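Local atomic coordinates of EscN (Escherichia coli O127:H6, PDB entry 2OBL), a protein that belongs to the type III secretion machinery and is built, in this C-terminal fragment, on the nucleotide-binding fold of the ATP synthase alpha/beta family. Residues 162-167 with 213-218; 53-58 with 68-73; 100-105 with 127-132; 91-96 with 121-126. The protein carries 1 engineered substitution. All coordinates share one frame; numbering follows the deposited sequence.

Contact 1: 162-167 with 213-218; sequences VLLMMD and GSITAI. With IMD (imidazole), chain D.
L164 and A217 face each other midway along two neighbouring parallel strands of the P-loop NTPase sheet, where the contact is tightest. A217 offers only a CB, which packs 4.1 Å from L164 CB, and L164 CB also meets I215 CG2 at 3.9 Å. Helix 138-156 covers L164 and I215 through T149 and A152. On the other face I218 CD1 receives L163 CD1 at 4.0 Å, the two chains crossing, and M165 CE at 4.1 Å. M165 runs alongside I218 and bends only at its last torsion (chi3 -70°), which brings the methyl round to the isoleucine. Helix 84-94 covers M165 here through L88, I91 and C92, and apolar residues suit two faces so covered. Five backbone bonds, from V162 N to S214 O through M166 N to I218 O, hold the strands.

The ends are more polar. Near the start a water donates to V162 O and S214 OG and hydrogen-bonds T216 OG1; these hydroxyls have further partners in N161 and G71. Beyond I218 the contact runs out, and D167 turns to other groups: K84 of a probable Walker A motif forms a salt bridge with its OD2, which also accepts a hydrogen bond from imidazole N3 at 2.6 Å.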
loop_
_atom_site.group_PDB
_atom_site.type_symbol
_atom_site.label_atom_id
_atom_site.label_comp_id
_atom_site.label_asym_id
_atom_site.label_seq_id
_atom_site.Cartn_x
_atom_site.Cartn_y
_atom_site.Cartn_z
ATOM N N VAL A 162 2.000 10.819 -8.380
ATOM C CA VAL A 162 2.614 9.502 -8.485
ATOM C C VAL A 162 2.185 8.585 -7.333
ATOM O O VAL A 162 2.089 9.015 -6.192
ATOM C CB VAL A 162 4.147 9.622 -8.485
ATOM C CG1 VAL A 162 4.805 8.246 -8.614
ATOM C CG2 VAL A 162 4.616 10.566 -9.611
ATOM N N LEU A 163 1.905 7.333 -7.653
ATOM C CA LEU A 163 1.752 6.300 -6.624
ATOM C C LEU A 163 2.990 5.421 -6.644
ATOM O O LEU A 163 3.270 4.755 -7.643
ATOM C CB LEU A 163 0.502 5.449 -6.870
ATOM C CG LEU A 163 0.360 4.210 -5.978
ATOM C CD1 LEU A 163 0.340 4.599 -4.507
ATOM C CD2 LEU A 163 -0.875 3.364 -6.335
ATOM N N LEU A 164 3.745 5.444 -5.550
ATOM C CA LEU A 164 4.884 4.543 -5.381
ATOM C C LEU A 164 4.397 3.342 -4.578
ATOM O O LEU A 164 3.869 3.497 -3.476
ATOM C CB LEU A 164 6.004 5.244 -4.616
ATOM C CG LEU A 164 7.200 4.382 -4.186
ATOM C CD1 LEU A 164 7.939 3.812 -5.420
ATOM C CD2 LEU A 164 8.142 5.233 -3.337
ATOM N N MET A 165 4.556 2.146 -5.129
ATOM C CA MET A 165 4.062 0.965 -4.442
ATOM C C MET A 165 5.189 -0.051 -4.314
ATOM O O MET A 165 5.687 -0.570 -5.317
ATOM C CB MET A 165 2.850 0.363 -5.176
ATOM C CG MET A 165 2.372 -0.956 -4.565
ATOM S SD MET A 165 0.934 -1.736 -5.371
ATOM C CE MET A 165 -0.394 -0.626 -4.942
ATOM N N MET A 166 5.599 -0.314 -3.083
ATOM C CA MET A 166 6.761 -1.147 -2.841
ATOM C C MET A 166 6.338 -2.439 -2.162
ATOM O O MET A 166 5.901 -2.430 -1.016
ATOM C CB MET A 166 7.775 -0.409 -1.974
ATOM C CG MET A 166 8.988 -1.285 -1.675
ATOM S SD MET A 166 10.235 -0.486 -0.660
ATOM C CE MET A 166 10.354 1.079 -1.482
ATOM N N ASP A 167 6.464 -3.546 -2.887
ATOM C CA ASP A 167 6.099 -4.862 -2.377
ATOM C C ASP A 167 7.389 -5.689 -2.434
ATOM O O ASP A 167 7.688 -6.268 -3.481
ATOM C CB ASP A 167 5.007 -5.470 -3.287
ATOM C CG ASP A 167 4.402 -6.769 -2.737
ATOM O OD1 ASP A 167 4.341 -6.968 -1.507
ATOM O OD2 ASP A 167 3.972 -7.613 -3.554
ATOM N N GLY A 213 2.806 18.104 -8.527
ATOM C CA GLY A 213 2.892 16.660 -8.383
ATOM C C GLY A 213 2.944 16.226 -6.930
ATOM O O GLY A 213 2.882 17.047 -6.009
ATOM N N SER A 214 3.051 14.921 -6.725
ATOM C CA SER A 214 3.143 14.362 -5.397
ATOM C C SER A 214 3.575 12.918 -5.517
ATOM O O SER A 214 3.517 12.332 -6.606
ATOM C CB SER A 214 1.778 14.390 -4.722
ATOM O OG SER A 214 0.843 13.657 -5.493
ATOM N N ILE A 215 4.007 12.357 -4.393
ATOM C CA ILE A 215 4.246 10.926 -4.285
ATOM C C ILE A 215 3.486 10.445 -3.065
ATOM O O ILE A 215 3.747 10.876 -1.929
ATOM C CB ILE A 215 5.744 10.575 -4.095
ATOM C CG1 ILE A 215 6.587 11.076 -5.276
ATOM C CG2 ILE A 215 5.924 9.076 -3.885
ATOM C CD1 ILE A 215 8.060 10.817 -5.085
ATOM N N THR A 216 2.527 9.572 -3.320
ATOM C CA THR A 216 1.821 8.864 -2.272
ATOM C C THR A 216 2.390 7.476 -2.343
ATOM O O THR A 216 2.527 6.911 -3.445
ATOM C CB THR A 216 0.309 8.826 -2.557
ATOM O OG1 THR A 216 -0.163 10.162 -2.747
ATOM C CG2 THR A 216 -0.447 8.168 -1.401
ATOM N N ALA A 217 2.752 6.917 -1.193
ATOM C CA ALA A 217 3.497 5.677 -1.219
ATOM C C ALA A 217 2.811 4.611 -0.387
ATOM O O ALA A 217 2.304 4.898 0.689
ATOM C CB ALA A 217 4.919 5.909 -0.739
ATOM N N ILE A 218 2.795 3.393 -0.914
ATOM C CA ILE A 218 2.284 2.242 -0.187
ATOM C C ILE A 218 3.417 1.250 -0.051
ATOM O O ILE A 218 4.004 0.841 -1.057
ATOM C CB ILE A 218 1.144 1.596 -0.966
ATOM C CG1 ILE A 218 -0.088 2.502 -0.955
ATOM C CG2 ILE A 218 0.802 0.226 -0.411
ATOM C CD1 ILE A 218 -1.196 2.001 -1.916
HETATM N N1 IMD D . 7.333 -9.562 -6.311
HETATM C C2 IMD D . 6.954 -8.694 -5.348
HETATM N N3 IMD D . 5.598 -8.720 -5.278
HETATM C C4 IMD D . 5.125 -9.601 -6.196
HETATM C C5 IMD D . 6.225 -10.130 -6.855
HETATM O O HOH W 1 0.122 10.898 -5.327
#

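Contact 2: 53-58 with 68-73; sequences QPFILG and CGIGQR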
loop_
_atom_site.group_PDB
_atom_site.type_symbol
_atom_site.label_atom_id
_atom_site.label_comp_id
_atom_site.label_asym_id
_atom_site.label_seq_id
_atom_site.Cartn_x
_atom_site.Cartn_y
_atom_site.Cartn_z
ATOM N N GLN A 53 -5.728 16.559 0.792
ATOM C CA GLN A 53 -6.583 16.128 -0.320
ATOM C C GLN A 53 -6.708 14.613 -0.290
ATOM O O GLN A 53 -5.741 13.937 -0.003
ATOM C CB GLN A 53 -5.966 16.549 -1.655
ATOM C CG GLN A 53 -5.819 18.046 -1.844
ATOM C CD GLN A 53 -7.151 18.732 -2.038
ATOM O OE1 GLN A 53 -8.170 18.078 -2.267
ATOM N NE2 GLN A 53 -7.155 20.052 -1.944
ATOM N N PRO A 54 -7.903 14.074 -0.590
ATOM C CA PRO A 54 -8.018 12.617 -0.569
ATOM C C PRO A 54 -7.286 11.951 -1.742
ATOM O O PRO A 54 -7.211 12.523 -2.842
ATOM C CB PRO A 54 -9.525 12.374 -0.663
ATOM C CG PRO A 54 -10.079 13.578 -1.300
ATOM C CD PRO A 54 -9.173 14.734 -0.948
ATOM N N PHE A 55 -6.734 10.769 -1.486
ATOM C CA PHE A 55 -6.131 9.955 -2.532
ATOM C C PHE A 55 -6.994 8.726 -2.685
ATOM O O PHE A 55 -7.090 7.906 -1.768
ATOM C CB PHE A 55 -4.699 9.552 -2.170
ATOM C CG PHE A 55 -4.018 8.742 -3.231
ATOM C CD1 PHE A 55 -3.424 9.364 -4.324
ATOM C CD2 PHE A 55 -3.974 7.368 -3.145
ATOM C CE1 PHE A 55 -2.783 8.606 -5.317
ATOM C CE2 PHE A 55 -3.341 6.607 -4.129
ATOM C CZ PHE A 55 -2.758 7.229 -5.214
ATOM N N ILE A 56 -7.655 8.626 -3.834
ATOM C CA ILE A 56 -8.652 7.589 -4.055
ATOM C C ILE A 56 -7.987 6.298 -4.543
ATOM O O ILE A 56 -7.190 6.320 -5.480
ATOM C CB ILE A 56 -9.735 8.089 -5.060
ATOM C CG1 ILE A 56 -10.363 9.384 -4.544
ATOM C CG2 ILE A 56 -10.808 7.040 -5.292
ATOM C CD1 ILE A 56 -11.061 10.197 -5.628
ATOM N N LEU A 57 -8.297 5.179 -3.894
ATOM C CA LEU A 57 -7.710 3.887 -4.263
ATOM C C LEU A 57 -8.633 3.043 -5.147
ATOM O O LEU A 57 -8.185 2.123 -5.837
ATOM C CB LEU A 57 -7.364 3.082 -3.001
ATOM C CG LEU A 57 -6.282 3.638 -2.072
ATOM C CD1 LEU A 57 -5.888 2.581 -1.041
ATOM C CD2 LEU A 57 -5.065 4.078 -2.849
ATOM N N GLY A 58 -9.925 3.331 -5.090
ATOM C CA GLY A 58 -10.912 2.510 -5.776
ATOM C C GLY A 58 -11.177 1.231 -4.998
ATOM O O GLY A 58 -11.491 0.188 -5.583
ATOM N N CYS A 68 -7.354 7.558 2.389
ATOM C CA CYS A 68 -5.955 7.927 2.188
ATOM C C CYS A 68 -5.871 9.368 1.720
ATOM O O CYS A 68 -6.842 9.909 1.206
ATOM C CB CYS A 68 -5.307 7.050 1.125
ATOM S SG CYS A 68 -5.199 5.318 1.533
ATOM N N GLY A 69 -4.691 9.967 1.869
ATOM C CA GLY A 69 -4.464 11.333 1.431
ATOM C C GLY A 69 -3.302 11.460 0.464
ATOM O O GLY A 69 -2.378 10.650 0.483
ATOM N N ILE A 70 -3.350 12.476 -0.389
ATOM C CA ILE A 70 -2.254 12.715 -1.334
ATOM C C ILE A 70 -0.971 13.038 -0.574
ATOM O O ILE A 70 -0.928 13.986 0.236
ATOM C CB ILE A 70 -2.593 13.829 -2.342
ATOM C CG1 ILE A 70 -3.822 13.438 -3.174
ATOM C CG2 ILE A 70 -1.418 14.109 -3.252
ATOM C CD1 ILE A 70 -4.221 14.498 -4.217
ATOM N N GLY A 71 0.055 12.225 -0.817
ATOM C CA GLY A 71 1.367 12.373 -0.185
ATOM C C GLY A 71 1.544 11.555 1.092
ATOM O O GLY A 71 2.565 11.644 1.757
ATOM N N GLN A 72 0.534 10.762 1.440
ATOM C CA GLN A 72 0.596 9.884 2.599
ATOM C C GLN A 72 1.591 8.756 2.372
ATOM O O GLN A 72 1.803 8.334 1.229
ATOM C CB GLN A 72 -0.783 9.274 2.835
ATOM C CG GLN A 72 -1.018 8.743 4.218
ATOM C CD GLN A 72 -2.390 8.130 4.370
ATOM O OE1 GLN A 72 -3.124 7.994 3.391
ATOM N NE2 GLN A 72 -2.730 7.713 5.587
ATOM N N ARG A 73 2.205 8.297 3.469
ATOM C CA ARG A 73 2.921 7.018 3.510
ATOM C C ARG A 73 2.034 5.989 4.198
ATOM O O ARG A 73 1.634 6.179 5.351
ATOM C CB ARG A 73 4.250 7.140 4.259
ATOM C CG ARG A 73 5.338 7.927 3.505
ATOM C CD ARG A 73 5.168 9.412 3.696
ATOM N NE ARG A 73 4.954 9.713 5.113
ATOM C CZ ARG A 73 5.927 9.905 6.000
ATOM N NH1 ARG A 73 7.202 9.881 5.617
ATOM N NH2 ARG A 73 5.622 10.149 7.268
HETATM O O HOH W 2 -2.637 16.183 0.214
HETATM O O HOH W 3 -8.475 6.331 -0.012
#
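The ring of F55 meets 68-73 with its edge: I70 CG1 and C68 CB lie near the ring plane, and G69 O approaches obliquely. A95 and T216 also touch this side chain. The nearest approach is made by the root of the side chain, F55 CB standing 3.5 Å from G69 C; with CG anti to the backbone N (chi1 -178°) the ring then leads away into the interior. The other flat group, the amide of Q72, turns back on its own segment, where OE1 accepts G69 N at 2.9 Å from a donor well above the amide plane.

These segments form a short, weakly bonded antiparallel pair that brackets helix 60-65 and lies against strand 214-222, where G71 N bonds T216 OG1. I70 N gives a straight bond to Q53 O (2.8 Å), and F55 N reaches C68 O at the same length but from well out of the carbonyl plane. Proline suits position 54, since its missing N-H is not needed in this non-hydrogen-bonded pair with G69. A type II turn from G69 to Q72 follows, with G71 at the positive-phi position glycine takes readily. I70 CD1 covers Q53 CB at 3.7 Å, while L57 CD1 meets C68 SG at 3.8 Å.

Water joins F55 O to C68 N, and another joins Q53 N to I70 O, which implies a pairing held by few direct bonds and completed by solvent.

Contact 3: 100-105 with 127-132; sequences IVLALI and CVLVVT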
loop_
_atom_site.group_PDB
_atom_site.type_symbol
_atom_site.label_atom_id
_atom_site.label_comp_id
_atom_site.label_asym_id
_atom_site.label_seq_id
_atom_site.Cartn_x
_atom_site.Cartn_y
_atom_site.Cartn_z
ATOM N N ILE A 100 2.229 5.181 -11.872
ATOM C CA ILE A 100 2.496 4.221 -10.809
ATOM C C ILE A 100 3.914 3.700 -10.963
ATOM O O ILE A 100 4.310 3.249 -12.040
ATOM C CB ILE A 100 1.512 3.021 -10.838
ATOM C CG1 ILE A 100 0.063 3.505 -10.752
ATOM C CG2 ILE A 100 1.808 2.070 -9.683
ATOM C CD1 ILE A 100 -0.937 2.429 -11.135
ATOM N N VAL A 101 4.689 3.788 -9.886
ATOM C CA VAL A 101 5.997 3.185 -9.872
ATOM C C VAL A 101 5.946 2.031 -8.889
ATOM O O VAL A 101 5.726 2.234 -7.697
ATOM C CB VAL A 101 7.088 4.195 -9.473
ATOM C CG1 VAL A 101 8.448 3.528 -9.420
ATOM C CG2 VAL A 101 7.086 5.379 -10.441
ATOM N N LEU A 102 6.145 0.827 -9.413
ATOM C CA LEU A 102 6.091 -0.398 -8.631
ATOM C C LEU A 102 7.494 -0.915 -8.385
ATOM O O LEU A 102 8.344 -0.898 -9.287
ATOM C CB LEU A 102 5.284 -1.456 -9.383
ATOM C CG LEU A 102 3.773 -1.455 -9.179
ATOM C CD1 LEU A 102 3.066 -2.137 -10.326
ATOM C CD2 LEU A 102 3.440 -2.173 -7.873
ATOM N N ALA A 103 7.748 -1.333 -7.151
ATOM C CA ALA A 103 8.964 -2.028 -6.827
ATOM C C ALA A 103 8.543 -3.395 -6.339
ATOM O O ALA A 103 7.901 -3.525 -5.276
ATOM C CB ALA A 103 9.757 -1.295 -5.767
ATOM N N LEU A 104 8.851 -4.410 -7.142
ATOM C CA LEU A 104 8.536 -5.791 -6.794
ATOM C C LEU A 104 9.828 -6.502 -6.417
ATOM O O LEU A 104 10.637 -6.870 -7.284
ATOM C CB LEU A 104 7.854 -6.493 -7.966
ATOM C CG LEU A 104 6.612 -5.801 -8.536
ATOM C CD1 LEU A 104 6.041 -6.606 -9.691
ATOM C CD2 LEU A 104 5.579 -5.621 -7.446
ATOM N N ILE A 105 10.019 -6.678 -5.117
ATOM C CA ILE A 105 11.303 -7.087 -4.570
ATOM C C ILE A 105 11.262 -8.442 -3.859
ATOM O O ILE A 105 10.473 -8.666 -2.933
ATOM C CB ILE A 105 11.832 -6.015 -3.561
ATOM C CG1 ILE A 105 11.888 -4.615 -4.223
ATOM C CG2 ILE A 105 13.174 -6.469 -2.943
ATOM C CD1 ILE A 105 12.334 -3.491 -3.277
ATOM N N CYS A 127 2.638 2.650 -15.787
ATOM C CA CYS A 127 3.484 2.025 -14.771
ATOM C C CYS A 127 4.955 1.993 -15.157
ATOM O O CYS A 127 5.312 1.783 -16.319
ATOM C CB CYS A 127 3.043 0.573 -14.524
ATOM S SG CYS A 127 1.492 0.344 -13.627
ATOM N N VAL A 128 5.808 2.186 -14.163
ATOM C CA VAL A 128 7.199 1.764 -14.267
ATOM C C VAL A 128 7.374 0.578 -13.326
ATOM O O VAL A 128 7.031 0.653 -12.143
ATOM C CB VAL A 128 8.182 2.892 -13.883
ATOM C CG1 VAL A 128 9.616 2.430 -14.128
ATOM C CG2 VAL A 128 7.891 4.151 -14.688
ATOM N N LEU A 129 7.875 -0.533 -13.855
ATOM C CA LEU A 129 7.926 -1.782 -13.102
ATOM C C LEU A 129 9.364 -2.119 -12.732
ATOM O O LEU A 129 10.110 -2.642 -13.561
ATOM C CB LEU A 129 7.333 -2.911 -13.950
ATOM C CG LEU A 129 5.927 -2.640 -14.491
ATOM C CD1 LEU A 129 5.554 -3.664 -15.560
ATOM C CD2 LEU A 129 4.928 -2.674 -13.364
ATOM N N VAL A 130 9.761 -1.786 -11.501
ATOM C CA VAL A 130 11.089 -2.121 -11.013
ATOM C C VAL A 130 11.011 -3.512 -10.387
ATOM O O VAL A 130 10.346 -3.720 -9.373
ATOM C CB VAL A 130 11.594 -1.105 -9.978
ATOM C CG1 VAL A 130 12.991 -1.521 -9.471
ATOM C CG2 VAL A 130 11.606 0.307 -10.575
ATOM N N VAL A 131 11.655 -4.480 -11.027
ATOM C CA VAL A 131 11.518 -5.864 -10.587
ATOM C C VAL A 131 12.863 -6.481 -10.276
ATOM O O VAL A 131 13.772 -6.489 -11.121
ATOM C CB VAL A 131 10.815 -6.715 -11.663
ATOM C CG1 VAL A 131 10.746 -8.193 -11.230
ATOM C CG2 VAL A 131 9.440 -6.137 -11.987
ATOM N N THR A 132 12.997 -7.005 -9.057
ATOM C CA THR A 132 14.198 -7.741 -8.668
ATOM C C THR A 132 13.805 -8.995 -7.911
ATOM O O THR A 132 13.414 -8.924 -6.738
ATOM C CB THR A 132 15.162 -6.888 -7.805
ATOM O OG1 THR A 132 14.468 -6.363 -6.661
ATOM C CG2 THR A 132 15.716 -5.738 -8.624
#
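From I100 to I105 and from C127 to T132 the chains run parallel, 13° apart, joined by five backbone hydrogen bonds of 2.8 to 3.0 Å that begin at V128 N to I100 O and end at T132 N to L104 O. Side chains alternate between two faces. On one, L102 and L129 lie side by side and point the same way. L102 CG is anti to the carbonyl carbon (chi1 -87°), and its CD1 makes the contact, touching L129 CD2 at 3.6 Å. C127 SG rests against I100 CB at 3.9 Å, a thin, weakly polar chain beside a branched one. At the far end L104 CD1 and V131 CG2 meet as the two chains cross.

The pair is the two-strand frame of a beta-alpha-beta unit: helix 109-116 on the connection packs V112 and F115 on this leucine-rich face, so long apolar chains suit it. L104 also comes close to a bound imidazole.

The opposite face carries V101, A103, I105, V128, V130 and T132, under helix 138-156. Mostly beta-branched residues and one alanine line it; A103 touches A148 and V130 touches A144. V130 CB lies 3.3 Å from L102 O. In one of its two modelled conformers T132 places OG1 3.9 Å from I105 CG2, and that it lacks a polar partner there is therefore doubtful.

Contact 4: 91-96 with 121-126; sequences ICNGAS and QSTLSK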
loop_
_atom_site.group_PDB
_atom_site.type_symbol
_atom_site.label_atom_id
_atom_site.label_comp_id
_atom_site.label_asym_id
_atom_site.label_seq_id
_atom_site.Cartn_x
_atom_site.Cartn_y
_atom_site.Cartn_z
ATOM N N ILE A 91 -5.769 -1.822 -6.310
ATOM C CA ILE A 91 -5.302 -0.465 -6.057
ATOM C C ILE A 91 -4.645 0.140 -7.301
ATOM O O ILE A 91 -4.948 1.271 -7.676
ATOM C CB ILE A 91 -4.339 -0.394 -4.830
ATOM C CG1 ILE A 91 -5.104 -0.699 -3.530
ATOM C CG2 ILE A 91 -3.734 1.002 -4.761
ATOM C CD1 ILE A 91 -4.195 -0.957 -2.305
ATOM N N CYS A 92 -3.751 -0.611 -7.949
ATOM C CA CYS A 92 -3.095 -0.109 -9.153
ATOM C C CYS A 92 -4.119 0.230 -10.233
ATOM O O CYS A 92 -3.984 1.232 -10.932
ATOM C CB CYS A 92 -2.078 -1.117 -9.701
ATOM S SG CYS A 92 -0.584 -1.321 -8.704
ATOM N N ASN A 93 -5.159 -0.591 -10.348
ATOM C CA ASN A 93 -6.148 -0.404 -11.407
ATOM C C ASN A 93 -7.190 0.655 -11.069
ATOM O O ASN A 93 -7.808 1.237 -11.964
ATOM C CB ASN A 93 -6.828 -1.731 -11.714
ATOM C CG ASN A 93 -5.881 -2.738 -12.334
ATOM O OD1 ASN A 93 -4.936 -2.366 -13.021
ATOM N ND2 ASN A 93 -6.137 -4.018 -12.101
ATOM N N GLY A 94 -7.385 0.898 -9.776
ATOM C CA GLY A 94 -8.424 1.795 -9.313
ATOM C C GLY A 94 -7.943 3.148 -8.836
ATOM O O GLY A 94 -8.731 4.089 -8.772
ATOM N N ALA A 95 -6.658 3.263 -8.508
ATOM C CA ALA A 95 -6.155 4.474 -7.844
ATOM C C ALA A 95 -6.148 5.708 -8.740
ATOM O O ALA A 95 -5.930 5.621 -9.960
ATOM C CB ALA A 95 -4.766 4.242 -7.248
ATOM N N SER A 96 -6.381 6.866 -8.127
ATOM C CA SER A 96 -6.309 8.134 -8.859
ATOM C C SER A 96 -4.873 8.641 -8.943
ATOM O O SER A 96 -4.517 9.653 -8.342
ATOM C CB SER A 96 -7.219 9.181 -8.223
ATOM O OG SER A 96 -8.579 8.878 -8.491
ATOM N N GLN A 121 -3.525 -3.504 -20.003
ATOM C CA GLN A 121 -2.666 -2.656 -20.802
ATOM C C GLN A 121 -2.799 -1.187 -20.409
ATOM O O GLN A 121 -1.808 -0.480 -20.348
ATOM C CB GLN A 121 -2.944 -2.879 -22.300
ATOM C CG GLN A 121 -2.545 -4.275 -22.773
ATOM C CD GLN A 121 -1.039 -4.461 -22.792
ATOM O OE1 GLN A 121 -0.334 -3.766 -23.522
ATOM N NE2 GLN A 121 -0.532 -5.374 -21.957
ATOM N N SER A 122 -4.014 -0.736 -20.103
ATOM C CA SER A 122 -4.224 0.671 -19.745
ATOM C C SER A 122 -3.523 1.050 -18.437
ATOM O O SER A 122 -3.075 2.186 -18.255
ATOM C CB SER A 122 -5.717 0.998 -19.664
ATOM O OG SER A 122 -6.358 0.229 -18.666
ATOM N N THR A 123 -3.415 0.095 -17.528
ATOM C CA THR A 123 -2.686 0.332 -16.290
ATOM C C THR A 123 -1.180 0.269 -16.531
ATOM O O THR A 123 -0.446 1.179 -16.140
ATOM C CB THR A 123 -3.100 -0.657 -15.187
ATOM O OG1 THR A 123 -4.500 -0.511 -14.924
ATOM C CG2 THR A 123 -2.297 -0.410 -13.885
ATOM N N LEU A 124 -0.722 -0.794 -17.187
ATOM C CA LEU A 124 0.707 -0.947 -17.473
ATOM C C LEU A 124 1.311 0.249 -18.207
ATOM O O LEU A 124 2.481 0.574 -18.017
ATOM C CB LEU A 124 0.967 -2.242 -18.246
ATOM C CG LEU A 124 0.661 -3.543 -17.498
ATOM C CD1 LEU A 124 0.568 -4.687 -18.484
ATOM C CD2 LEU A 124 1.735 -3.816 -16.409
ATOM N N SER A 125 0.503 0.912 -19.033
ATOM C CA SER A 125 0.951 2.059 -19.802
ATOM C C SER A 125 1.334 3.261 -18.958
ATOM O O SER A 125 2.045 4.145 -19.436
ATOM C CB SER A 125 -0.115 2.468 -20.815
ATOM O OG SER A 125 -0.061 1.596 -21.929
ATOM N N LYS A 126 0.847 3.309 -17.719
ATOM C CA LYS A 126 1.261 4.374 -16.795
ATOM C C LYS A 126 2.137 3.874 -15.649
ATOM O O LYS A 126 2.367 4.603 -14.676
ATOM C CB LYS A 126 0.054 5.125 -16.240
ATOM C CG LYS A 126 -0.856 4.309 -15.360
ATOM C CD LYS A 126 -1.975 5.195 -14.832
ATOM C CE LYS A 126 -2.898 4.444 -13.888
ATOM N NZ LYS A 126 -3.994 5.360 -13.459
HETATM O O HOH W 4 -5.080 3.638 -11.549
#
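N93 and T123 cross at about a right angle, and at the crossing T123 OG1 donates to N93 OD1 at 2.7 Å, tilted somewhat from the amide plane. T123 directs its CB toward the other helix. While its hydroxyl bonds OD1, its methyl CG2, anti to the backbone N (chi1 -60°), lies 3.4 Å from the same N93 OD1 and 3.8 Å from C92 O. Threonine suits the place because one short chain offers both a donor and a methyl. The amide is held at its other end too, N93 ND2 bonding to L118 O, so its rotation is fixed by two partners.

The contact brings the C-terminal end of helix 84-94, which follows the probable P-loop, against the short helix 121-124 that leads into strand 127-132 of the same alpha/beta core. K126 points its CB toward 91-96. Its CG is turned in between the backbone N and carbonyl carbon (chi1 66°), and from there the chain runs fully extended to the helix end. A lysine suits this end, where carbonyls left by the helix would be expected to attract a positive charge. NZ does not bond A95 O directly, at 4.0 Å. Instead a water accepts from NZ at 2.8 Å and donates to C92 O and A95 O, 2.7 Å each; NZ also bonds A97 O.

Overall arrangement
Contacts 1 and 3 are the core: they lie side by side in one sheet, joined where strand 161-167 pairs with strand 99-105, with D167 N bonding A103 O at 2.8 Å and M165 N bonding V101 O. Their chemistry is regular backbone pairing with apolar faces. Contacts 2 and 4 rely more on water and single polar bonds. Contact 2 is partly buried, with Q53 exposed; contact 4 is largely buried where it touches but bordered by exposed S96 and S122. Contact 4 packs on the face of the sheet that carries M165, and K126 O bonds I100 N of contact 3. Contact 2 borders contact 1 through G71 and T216, and contact 4 through I56 O and S96 N.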